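Local atomic coordinates of bacterial regulatory proteins, tetR family (Corynebacterium glutamicum, PDB entry 3AQT), a protein that acts as a TetR-family transcriptional repressor that binds resorcinol as its inducer and probably recognises DNA through a helix-turn-helix motif. Residues T172-I177 and A225-E230; E121-S126 and R164-G169. One frame throughout, in Å; residues are numbered along the deposited sequence.

Contact 1: T172-I177 and A225-E230; sequences TGRFTI and AAEARE
R174, in the irregular loop that follows helix 159-171, reaches across to E227 on the short helix 225-231, and this one pair of side chains makes the whole contact while the two backbones stay well apart. The two side chains approach from opposite directions. Past a CG set anti to its backbone N (chi1 -167°), the arginine bends at chi2 and brings the guanidinium toward helix 225-231; the glutamate runs out extended from the helix. They meet in a salt bridge, R174 NH1 lying 3.1 Å from E227 OE2. The acceptor sits close to the guanidinium plane, at its edge, but the carboxylate is turned 56° against that plane, and NH1 meets OE2 from above the carboxylate plane. A weak second bond, from R174 NH2 to the same E227 OE2 at 3.4 Å, makes the grip lopsided: both nitrogens converge on one oxygen. R174 NH2 has its main salt bridge with D118, just before helix 119-134, so the guanidinium is shared between two acids. At the protein surface the attraction is probably moderated by solvent, and the pair reads as an electrostatic link, not a packed joint, within the C-terminal, ligand-binding part of the TetR-family fold.

Contact 2: E121-S126 and R164-G169; sequences EVFAGS and RDLLHG. With RCO (resorcinol), chain D.
F123 and L166 meet where helix 119-134 packs nearly antiparallel to helix 159-171 in the all-helical ligand-binding domain of a TetR-family regulator; the segment axes pass 9.6 Å apart at 152°, and resorcinol is bound beside the crossing. F123, S126 and D165 belong to its pocket, which L130 and R161, among others, complete. The apolar part is a CH-pi contact. L166 CD2 sits over the centre of one face of the F123 ring, 3.6 Å from the centroid and almost on the ring normal. A chi1 of -174° lays CG opposite the backbone nitrogen and beside the carbonyl carbon, which takes the F123 ring to L166; T187 of helix 180-199 and M217 and L218 of helix 209-220 also pack on the ring. V122 CG1 packs against the D165 carboxylate, the two side chains crossing at about a right angle.

The polar interactions centre on D165. Its OD2 accepts a hydrogen bond from resorcinol O3 at 2.6 Å, and a water donates both to D165 OD2 and to S126 OG, bridging the two helices. R164 grips D165 OD1 side-on with NE and NH2, both from the same face of the carboxylate; R164 NH2 also pairs with D110. Both oxygens of this buried acid are thus occupied, and the arginine would probably favour its negative charge.

Resorcinol O3 also lies at the edge of the F123 ring, in plane, and S126 CB abuts C3 of the ligand at 3.4 Å. S126 OG donates to V122 O at 2.6 Å, from the face of the carbonyl plane opposite S126 N.

Overall arrangement
After the helix-turn-helix region and helix 90-111, the chain enters contact 2 on helix 119-134, passes through two intervening helices and closes that loop on helix 159-171. Contact 1 opens only afterwards, in the turn leaving that helix, and closes on helix 225-231 after helices 180-199 and 209-220. The two loops therefore run in series, neither nested nor crossed. Their centres are about 11 Å apart and they touch at the end of helix 159-171, where F175 N probably hydrogen-bonds G169 O at 2.9 Å and the F175 ring packs on the backbone of L166. Contact 2 joins two of the helices that line the resorcinol pocket; contact 1, in the same domain, ties the adjoining loop to helix 225-231 at the surface.

Contact 1: T172-I177 and A225-E230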
loop_
_atom_site.group_PDB
_atom_site.type_symbol
_atom_site.label_atom_id
_atom_site.label_comp_id
_atom_site.label_asym_id
_atom_site.label_seq_id
_atom_site.Cartn_x
_atom_site.Cartn_y
_atom_site.Cartn_z
ATOM N N THR B 172 -24.025 -12.574 6.297
ATOM C CA THR B 172 -24.689 -12.659 7.593
ATOM C C THR B 172 -25.063 -11.302 8.187
ATOM O O THR B 172 -25.477 -11.224 9.349
ATOM C CB THR B 172 -23.821 -13.401 8.630
ATOM O OG1 THR B 172 -22.652 -12.626 8.923
ATOM C CG2 THR B 172 -23.411 -14.765 8.098
ATOM N N GLY B 173 -24.911 -10.238 7.398
ATOM C CA GLY B 173 -25.233 -8.904 7.874
ATOM C C GLY B 173 -24.254 -8.336 8.893
ATOM O O GLY B 173 -24.506 -7.284 9.483
ATOM N N ARG B 174 -23.141 -9.026 9.114
ATOM C CA ARG B 174 -22.136 -8.566 10.067
ATOM C C ARG B 174 -21.340 -7.385 9.506
ATOM O O ARG B 174 -20.943 -6.493 10.246
ATOM C CB ARG B 174 -21.170 -9.702 10.396
ATOM C CG ARG B 174 -20.264 -9.445 11.591
ATOM C CD ARG B 174 -21.060 -9.423 12.880
ATOM N NE ARG B 174 -20.226 -9.650 14.057
ATOM C CZ ARG B 174 -20.127 -8.799 15.076
ATOM N NH1 ARG B 174 -20.802 -7.656 15.057
ATOM N NH2 ARG B 174 -19.377 -9.104 16.126
ATOM N N PHE B 175 -21.109 -7.387 8.196
ATOM C CA PHE B 175 -20.350 -6.326 7.552
ATOM C C PHE B 175 -21.181 -5.532 6.555
ATOM O O PHE B 175 -22.193 -6.016 6.043
ATOM C CB PHE B 175 -19.150 -6.892 6.775
ATOM C CG PHE B 175 -18.190 -7.696 7.599
ATOM C CD1 PHE B 175 -17.944 -7.380 8.923
ATOM C CD2 PHE B 175 -17.498 -8.752 7.025
ATOM C CE1 PHE B 175 -17.016 -8.111 9.666
ATOM C CE2 PHE B 175 -16.570 -9.488 7.755
ATOM C CZ PHE B 175 -16.328 -9.168 9.077
ATOM N N THR B 176 -20.727 -4.313 6.275
ATOM C CA THR B 176 -21.358 -3.446 5.290
ATOM C C THR B 176 -20.236 -3.112 4.316
ATOM O O THR B 176 -19.276 -2.436 4.685
ATOM C CB THR B 176 -21.883 -2.143 5.917
ATOM O OG1 THR B 176 -22.950 -2.446 6.823
ATOM C CG2 THR B 176 -22.390 -1.195 4.832
ATOM N N ILE B 177 -20.351 -3.593 3.085
ATOM C CA ILE B 177 -19.321 -3.368 2.081
ATOM C C ILE B 177 -19.955 -3.095 0.731
ATOM O O ILE B 177 -20.806 -3.859 0.281
ATOM C CB ILE B 177 -18.419 -4.619 1.942
ATOM C CG1 ILE B 177 -17.761 -4.946 3.279
ATOM C CG2 ILE B 177 -17.376 -4.403 0.862
ATOM C CD1 ILE B 177 -17.151 -6.344 3.373
ATOM N N ALA B 225 -17.839 1.343 15.764
ATOM C CA ALA B 225 -16.554 1.768 16.296
ATOM C C ALA B 225 -16.151 1.129 17.613
ATOM O O ALA B 225 -15.047 0.592 17.730
ATOM C CB ALA B 225 -16.539 3.276 16.432
ATOM N N ALA B 226 -17.036 1.186 18.608
ATOM C CA ALA B 226 -16.727 0.620 19.925
ATOM C C ALA B 226 -16.685 -0.904 19.942
ATOM O O ALA B 226 -15.868 -1.508 20.650
ATOM C CB ALA B 226 -17.727 1.115 20.956
ATOM N N GLU B 227 -17.562 -1.535 19.170
ATOM C CA GLU B 227 -17.584 -2.986 19.148
ATOM C C GLU B 227 -16.304 -3.552 18.530
ATOM O O GLU B 227 -15.751 -4.540 19.026
ATOM C CB GLU B 227 -18.815 -3.475 18.388
ATOM C CG GLU B 227 -18.897 -4.978 18.258
ATOM C CD GLU B 227 -20.252 -5.440 17.756
ATOM O OE1 GLU B 227 -20.942 -4.637 17.090
ATOM O OE2 GLU B 227 -20.616 -6.609 18.019
ATOM N N ALA B 228 -15.826 -2.900 17.470
ATOM C CA ALA B 228 -14.614 -3.318 16.765
ATOM C C ALA B 228 -13.434 -3.583 17.692
ATOM O O ALA B 228 -12.806 -4.636 17.628
ATOM C CB ALA B 228 -14.228 -2.269 15.727
ATOM N N ARG B 229 -13.132 -2.616 18.547
ATOM C CA ARG B 229 -12.025 -2.738 19.484
ATOM C C ARG B 229 -12.182 -3.999 20.339
ATOM O O ARG B 229 -11.242 -4.776 20.510
ATOM C CB ARG B 229 -11.973 -1.485 20.367
ATOM C CG ARG B 229 -10.901 -1.495 21.440
ATOM C CD ARG B 229 -9.508 -1.592 20.843
ATOM N NE ARG B 229 -8.522 -1.994 21.844
ATOM C CZ ARG B 229 -7.223 -2.136 21.598
ATOM N NH1 ARG B 229 -6.751 -1.906 20.379
ATOM N NH2 ARG B 229 -6.397 -2.514 22.566
ATOM N N GLU B 230 -13.381 -4.201 20.870
ATOM C CA GLU B 230 -13.653 -5.364 21.704
ATOM C C GLU B 230 -13.404 -6.666 20.955
ATOM O O GLU B 230 -12.784 -7.592 21.483
ATOM C CB GLU B 230 -15.102 -5.328 22.202
ATOM C CG GLU B 230 -15.587 -6.636 22.806
ATOM C CD GLU B 230 -16.498 -7.428 21.877
ATOM O OE1 GLU B 230 -17.452 -6.830 21.326
ATOM O OE2 GLU B 230 -16.269 -8.647 21.711
#

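Contact 2: E121-S126 and R164-G169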
loop_
_atom_site.group_PDB
_atom_site.type_symbol
_atom_site.label_atom_id
_atom_site.label_comp_id
_atom_site.label_asym_id
_atom_site.label_seq_id
_atom_site.Cartn_x
_atom_site.Cartn_y
_atom_site.Cartn_z
ATOM N N GLU B 121 -14.700 -11.998 13.875
ATOM C CA GLU B 121 -13.572 -12.507 14.650
ATOM C C GLU B 121 -12.609 -13.275 13.754
ATOM O O GLU B 121 -11.397 -13.274 13.978
ATOM C CB GLU B 121 -14.055 -13.413 15.782
ATOM C CG GLU B 121 -13.163 -13.360 17.014
ATOM C CD GLU B 121 -13.602 -14.327 18.112
ATOM O OE1 GLU B 121 -14.828 -14.482 18.325
ATOM O OE2 GLU B 121 -12.719 -14.919 18.772
ATOM N N VAL B 122 -13.157 -13.935 12.740
ATOM C CA VAL B 122 -12.345 -14.690 11.807
ATOM C C VAL B 122 -11.428 -13.715 11.075
ATOM O O VAL B 122 -10.218 -13.924 10.984
ATOM C CB VAL B 122 -13.231 -15.430 10.766
ATOM C CG1 VAL B 122 -12.361 -16.087 9.708
ATOM C CG2 VAL B 122 -14.085 -16.476 11.462
ATOM N N PHE B 123 -12.027 -12.647 10.561
ATOM C CA PHE B 123 -11.309 -11.621 9.815
ATOM C C PHE B 123 -10.291 -10.905 10.685
ATOM O O PHE B 123 -9.130 -10.744 10.298
ATOM C CB PHE B 123 -12.314 -10.619 9.254
ATOM C CG PHE B 123 -11.711 -9.586 8.352
ATOM C CD1 PHE B 123 -10.912 -9.958 7.277
ATOM C CD2 PHE B 123 -11.986 -8.233 8.550
ATOM C CE1 PHE B 123 -10.397 -9.002 6.411
ATOM C CE2 PHE B 123 -11.476 -7.270 7.688
ATOM C CZ PHE B 123 -10.680 -7.657 6.614
ATOM N N ALA B 124 -10.729 -10.482 11.866
ATOM C CA ALA B 124 -9.859 -9.786 12.798
ATOM C C ALA B 124 -8.712 -10.674 13.259
ATOM O O ALA B 124 -7.558 -10.250 13.288
ATOM C CB ALA B 124 -10.661 -9.318 13.998
ATOM N N GLY B 125 -9.037 -11.908 13.624
ATOM C CA GLY B 125 -8.022 -12.831 14.092
ATOM C C GLY B 125 -6.989 -13.132 13.027
ATOM O O GLY B 125 -5.791 -13.237 13.317
ATOM N N SER B 126 -7.452 -13.288 11.793
ATOM C CA SER B 126 -6.554 -13.567 10.692
ATOM C C SER B 126 -5.560 -12.418 10.560
ATOM O O SER B 126 -4.344 -12.636 10.482
ATOM C CB SER B 126 -7.337 -13.721 9.384
ATOM O OG SER B 126 -8.258 -14.798 9.452
ATOM N N ARG B 164 -13.201 -14.284 0.858
ATOM C CA ARG B 164 -14.136 -15.296 1.327
ATOM C C ARG B 164 -14.664 -14.904 2.699
ATOM O O ARG B 164 -15.874 -14.879 2.931
ATOM C CB ARG B 164 -13.428 -16.646 1.441
ATOM C CG ARG B 164 -14.264 -17.742 2.097
ATOM C CD ARG B 164 -13.377 -18.855 2.601
ATOM N NE ARG B 164 -12.496 -18.389 3.666
ATOM C CZ ARG B 164 -11.276 -18.867 3.899
ATOM N NH1 ARG B 164 -10.781 -19.833 3.134
ATOM N NH2 ARG B 164 -10.554 -18.381 4.901
ATOM N N ASP B 165 -13.741 -14.612 3.610
ATOM C CA ASP B 165 -14.115 -14.231 4.957
ATOM C C ASP B 165 -15.004 -12.990 4.943
ATOM O O ASP B 165 -15.978 -12.915 5.686
ATOM C CB ASP B 165 -12.866 -14.005 5.823
ATOM C CG ASP B 165 -12.141 -15.307 6.157
ATOM O OD1 ASP B 165 -12.741 -16.390 5.996
ATOM O OD2 ASP B 165 -10.973 -15.257 6.600
ATOM N N LEU B 166 -14.681 -12.023 4.093
ATOM C CA LEU B 166 -15.479 -10.810 3.999
ATOM C C LEU B 166 -16.853 -11.087 3.399
ATOM O O LEU B 166 -17.853 -10.546 3.863
ATOM C CB LEU B 166 -14.751 -9.757 3.170
ATOM C CG LEU B 166 -13.519 -9.141 3.844
ATOM C CD1 LEU B 166 -12.866 -8.150 2.879
ATOM C CD2 LEU B 166 -13.918 -8.448 5.156
ATOM N N LEU B 167 -16.909 -11.927 2.370
ATOM C CA LEU B 167 -18.183 -12.266 1.752
ATOM C C LEU B 167 -19.083 -12.921 2.791
ATOM O O LEU B 167 -20.286 -12.669 2.849
ATOM C CB LEU B 167 -17.983 -13.235 0.592
ATOM C CG LEU B 167 -19.306 -13.731 -0.003
ATOM C CD1 LEU B 167 -20.134 -12.535 -0.486
ATOM C CD2 LEU B 167 -19.027 -14.707 -1.140
ATOM N N HIS B 168 -18.482 -13.782 3.602
ATOM C CA HIS B 168 -19.188 -14.484 4.661
ATOM C C HIS B 168 -19.831 -13.452 5.601
ATOM O O HIS B 168 -21.020 -13.531 5.912
ATOM C CB HIS B 168 -18.182 -15.374 5.403
ATOM C CG HIS B 168 -18.745 -16.073 6.597
ATOM N ND1 HIS B 168 -20.095 -16.289 6.768
ATOM C CD2 HIS B 168 -18.135 -16.618 7.677
ATOM C CE1 HIS B 168 -20.293 -16.935 7.904
ATOM N NE2 HIS B 168 -19.120 -17.146 8.475
ATOM N N GLY B 169 -19.042 -12.471 6.028
ATOM C CA GLY B 169 -19.553 -11.444 6.916
ATOM C C GLY B 169 -20.623 -10.574 6.277
ATOM O O GLY B 169 -21.488 -10.026 6.960
HETATM C C1 RCO D . -6.526 -14.393 5.455
HETATM C C2 RCO D . -7.898 -14.318 5.849
HETATM C C3 RCO D . -8.462 -13.067 6.222
HETATM C C4 RCO D . -7.661 -11.911 6.193
HETATM C C5 RCO D . -6.313 -11.985 5.805
HETATM C C6 RCO D . -5.742 -13.231 5.433
HETATM O O1 RCO D . -5.980 -15.621 5.095
HETATM O O3 RCO D . -9.793 -12.962 6.614
HETATM O O HOH W 1 -9.322 -16.878 7.943
#